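Local coordinates for mandelate racemase/muconate lactonizing enzyme, C-terminal domain protein (Paracoccus denitrificans, PDB 4DWD) that binds magnesium as a member of the mandelate racemase/muconate lactonizing enzyme group of the enolase superfamily and is probably a hydro-lyase, at residues S130-G133 with G134-A137; E361-L364 with A365-T369. All blocks are in the same frame, centred on the assembly; numbering follows the deposited sequence.

Interaction 1. Residues S130-G133 with G134-A137; sequences SSIG and GNAA
I132 and G133 meet N135 where the chain leaves strand 125-132 and bends, so that the asparagine amide turns back toward the carbonyl of I132, the last residue of the strand. Ahead of the bend, S131 points its hydroxyl to E324 and R162, while I132, the next residue, packs against V147 of helix 140-154 and V159 of strand 158-162. The carbonyl of I132 is where the amide comes closest, with I132 O 2.9 Å from N135 ND2. The CG2 methyl of I132 lies 4.2 Å from N135 ND2, a loose contact. Strand 125-132 opens the TIM barrel of the enolase-superfamily C-terminal domain, lying parallel to both 158-162 and 323-325, and the bend sits at its C-terminal end, the side on which such barrels place their active sites. G133 then carries the chain off the strand, its C 3.4 Å from N135 N across the intervening G134, whose positive phi of 74° suits glycine. G133 O and N135 OD1 stand 4.0 Å apart, two acceptors joined by one donor, for R138 NH1 is hydrogen-bonded to both. With CG beside its own backbone N and anti to the carbonyl carbon (chi1 -65°), N135 swings its amide back toward the strand rather than on along the loop. That amide is buried and held at both ends: N135 ND2 donates to R162 O on the adjacent strand and N135 OD1 accepts from R138 NH1, two bonds that together should fix the flip of the group.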
loop_
_atom_site.group_PDB
_atom_site.type_symbol
_atom_site.label_atom_id
_atom_site.label_comp_id
_atom_site.label_asym_id
_atom_site.label_seq_id
_atom_site.Cartn_x
_atom_site.Cartn_y
_atom_site.Cartn_z
ATOM N N SER B 130 34.678 -16.720 -10.579
ATOM C CA SER B 130 34.651 -18.176 -10.620
ATOM C C SER B 130 33.360 -18.648 -9.977
ATOM O O SER B 130 33.131 -18.416 -8.779
ATOM C CB SER B 130 35.846 -18.769 -9.868
ATOM O OG SER B 130 37.072 -18.388 -10.462
ATOM N N SER B 131 32.524 -19.296 -10.782
ATOM C CA SER B 131 31.226 -19.778 -10.342
ATOM C C SER B 131 31.347 -21.290 -10.163
ATOM O O SER B 131 31.491 -22.021 -11.143
ATOM C CB SER B 131 30.181 -19.417 -11.388
ATOM O OG SER B 131 28.881 -19.717 -10.930
ATOM N N ILE B 132 31.309 -21.730 -8.906
ATOM C CA ILE B 132 31.672 -23.091 -8.507
ATOM C C ILE B 132 30.458 -23.824 -7.953
ATOM O O ILE B 132 29.959 -23.495 -6.866
ATOM C CB ILE B 132 32.793 -23.040 -7.456
ATOM C CG1 ILE B 132 33.944 -22.178 -8.004
ATOM C CG2 ILE B 132 33.204 -24.448 -7.031
ATOM C CD1 ILE B 132 35.028 -21.844 -7.017
ATOM N N GLY B 133 29.989 -24.821 -8.696
ATOM C CA GLY B 133 28.734 -25.496 -8.368
ATOM C C GLY B 133 28.914 -26.782 -7.595
ATOM O O GLY B 133 30.038 -27.196 -7.313
ATOM N N GLY B 134 27.790 -27.408 -7.258
ATOM C CA GLY B 134 27.784 -28.749 -6.688
ATOM C C GLY B 134 28.230 -28.851 -5.244
ATOM O O GLY B 134 28.742 -29.884 -4.823
ATOM N N ASN B 135 28.031 -27.791 -4.473
ATOM C CA ASN B 135 28.530 -27.801 -3.098
ATOM C C ASN B 135 27.614 -28.432 -2.065
ATOM O O ASN B 135 28.049 -28.723 -0.946
ATOM C CB ASN B 135 28.974 -26.400 -2.706
ATOM C CG ASN B 135 30.157 -25.959 -3.527
ATOM O OD1 ASN B 135 31.207 -26.606 -3.507
ATOM N ND2 ASN B 135 29.983 -24.901 -4.309
ATOM N N ALA B 136 26.361 -28.694 -2.442
ATOM C CA ALA B 136 25.461 -29.389 -1.523
ATOM C C ALA B 136 26.016 -30.768 -1.177
ATOM O O ALA B 136 25.982 -31.183 -0.017
ATOM C CB ALA B 136 24.053 -29.492 -2.099
ATOM N N ALA B 137 26.568 -31.439 -2.190
ATOM C CA ALA B 137 27.015 -32.830 -2.094
ATOM C C ALA B 137 28.420 -32.988 -1.517
ATOM O O ALA B 137 28.803 -34.081 -1.107
ATOM C CB ALA B 137 26.940 -33.487 -3.466
#

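Interaction 2. Residues E361-L364 with A365-T369; sequences EDEL and ASRAT
The C-terminal helix 361-367 ends in a turn spanned by E363 and R367, and from it the chain passes into strand 368-372, which pairs with strand 5-14 and so returns to the N-terminal domain of the enolase-superfamily fold. Regular helix bonds run from A365 N to E361 O (2.9 Å) and from S366 N to D362 O (3.0 Å). The pattern then tightens: R367 N donates to L364 O at 3.0 Å, three residues back, and only weakly to E363 O. S366 OG, at chi1 75°, turns back along the helix and gives its proton to E363 O at 2.8 Å. Beside P334, E363 and R367 lie side by side, and R367 NE reaches E363 OE1 at 3.0 Å in a salt bridge at the guanidinium edge, the two planar groups being 56° apart. A water donates to E363 OE1 (3.0 Å) and accepts from R367 NH2 (2.8 Å), closing a small ring. R367 NH1 meanwhile serves A14 O and G16 O. Were R367 an alanine, the E363 carboxylate would probably lose its charged mate and the A14 and G16 carbonyls this donor. Toward strand 5-14, L364 CG meets A368 CB at 4.4 Å, both side chains touching V13. With charge, water and carbonyls sharing one guanidinium, the rotation of R367 is likely well fixed.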
loop_
_atom_site.group_PDB
_atom_site.type_symbol
_atom_site.label_atom_id
_atom_site.label_comp_id
_atom_site.label_asym_id
_atom_site.label_seq_id
_atom_site.Cartn_x
_atom_site.Cartn_y
_atom_site.Cartn_z
ATOM N N GLU B 361 34.954 -26.651 -37.666
ATOM C CA GLU B 361 33.900 -27.234 -38.505
ATOM C C GLU B 361 33.841 -28.749 -38.471
ATOM O O GLU B 361 32.760 -29.342 -38.441
ATOM C CB GLU B 361 34.066 -26.783 -39.963
ATOM C CG GLU B 361 33.850 -25.293 -40.185
ATOM C CD GLU B 361 32.494 -24.835 -39.715
ATOM O OE1 GLU B 361 31.530 -25.617 -39.866
ATOM O OE2 GLU B 361 32.396 -23.703 -39.195
ATOM N N ASP B 362 35.011 -29.369 -38.479
ATOM C CA ASP B 362 35.103 -30.809 -38.560
ATOM C C ASP B 362 34.781 -31.458 -37.218
ATOM O O ASP B 362 34.092 -32.480 -37.179
ATOM C CB ASP B 362 36.464 -31.199 -39.131
ATOM C CG ASP B 362 36.734 -30.506 -40.467
ATOM O OD1 ASP B 362 35.902 -30.643 -41.397
ATOM O OD2 ASP B 362 37.748 -29.792 -40.579
ATOM N N GLU B 363 35.230 -30.837 -36.126
ATOM C CA GLU B 363 34.861 -31.297 -34.794
ATOM C C GLU B 363 33.357 -31.158 -34.620
ATOM O O GLU B 363 32.693 -32.089 -34.165
ATOM C CB GLU B 363 35.595 -30.522 -33.694
ATOM C CG GLU B 363 37.009 -31.019 -33.412
ATOM C CD GLU B 363 37.056 -32.426 -32.834
ATOM O OE1 GLU B 363 36.026 -32.949 -32.361
ATOM O OE2 GLU B 363 38.147 -33.023 -32.854
ATOM N N LEU B 364 32.819 -30.003 -35.001
ATOM C CA LEU B 364 31.382 -29.796 -34.912
ATOM C C LEU B 364 30.634 -30.888 -35.664
ATOM O O LEU B 364 29.746 -31.524 -35.107
ATOM C CB LEU B 364 30.998 -28.437 -35.485
ATOM C CG LEU B 364 29.478 -28.282 -35.536
ATOM C CD1 LEU B 364 28.957 -27.884 -34.168
ATOM C CD2 LEU B 364 29.066 -27.317 -36.623
ATOM N N ALA B 365 30.992 -31.083 -36.935
ATOM C CA ALA B 365 30.349 -32.088 -37.777
ATOM C C ALA B 365 30.332 -33.458 -37.108
ATOM O O ALA B 365 29.293 -34.121 -37.085
ATOM C CB ALA B 365 31.007 -32.153 -39.149
ATOM N N SER B 366 31.462 -33.856 -36.526
ATOM C CA SER B 366 31.601 -35.180 -35.914
ATOM C C SER B 366 30.800 -35.347 -34.627
ATOM O O SER B 366 30.551 -36.476 -34.195
ATOM C CB SER B 366 33.073 -35.491 -35.640
ATOM O OG SER B 366 33.537 -34.762 -34.522
ATOM N N ARG B 367 30.408 -34.225 -34.018
ATOM C CA ARG B 367 29.735 -34.227 -32.709
ATOM C C ARG B 367 28.273 -33.783 -32.772
ATOM O O ARG B 367 27.563 -33.815 -31.754
ATOM C CB ARG B 367 30.497 -33.337 -31.718
ATOM C CG ARG B 367 31.852 -33.896 -31.294
ATOM C CD ARG B 367 32.763 -32.783 -30.803
ATOM N NE ARG B 367 34.005 -33.303 -30.237
ATOM C CZ ARG B 367 34.192 -33.569 -28.945
ATOM N NH1 ARG B 367 33.215 -33.370 -28.061
ATOM N NH2 ARG B 367 35.360 -34.053 -28.536
ATOM N N ALA B 368 27.823 -33.387 -33.957
ATOM C CA ALA B 368 26.493 -32.783 -34.106
ATOM C C ALA B 368 25.436 -33.755 -34.602
ATOM O O ALA B 368 25.670 -34.519 -35.553
ATOM C CB ALA B 368 26.553 -31.564 -35.017
ATOM N N THR B 369 24.282 -33.724 -33.939
ATOM C CA THR B 369 23.096 -34.405 -34.421
ATOM C C THR B 369 22.109 -33.315 -34.799
ATOM O O THR B 369 21.763 -32.472 -33.967
ATOM C CB THR B 369 22.494 -35.305 -33.324
ATOM O OG1 THR B 369 23.421 -36.352 -33.003
ATOM C CG2 THR B 369 21.180 -35.936 -33.780
HETATM O O HOH W 1 37.269 -34.856 -30.480
#

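Interaction 1 and interaction 2 belong to different parts of the chain, their centres 30 Å apart and their nearest atoms about 20 Å apart, so they do not touch. Interaction 1 lies by the mouth of the barrel: the G133 position is about 8 Å from the side chain of D197 and about 11 Å from that of E249, both ligands, with E223, of a calcium site seen in this protein. Interaction 2 is at the surface, at the join of barrel and N-terminal domain, and its E361 belongs to a separate calcium site with V359, about 4 Å away between side chains; neither site holds an ion in this chain. One thus borders the probable active site, the other the domain junction.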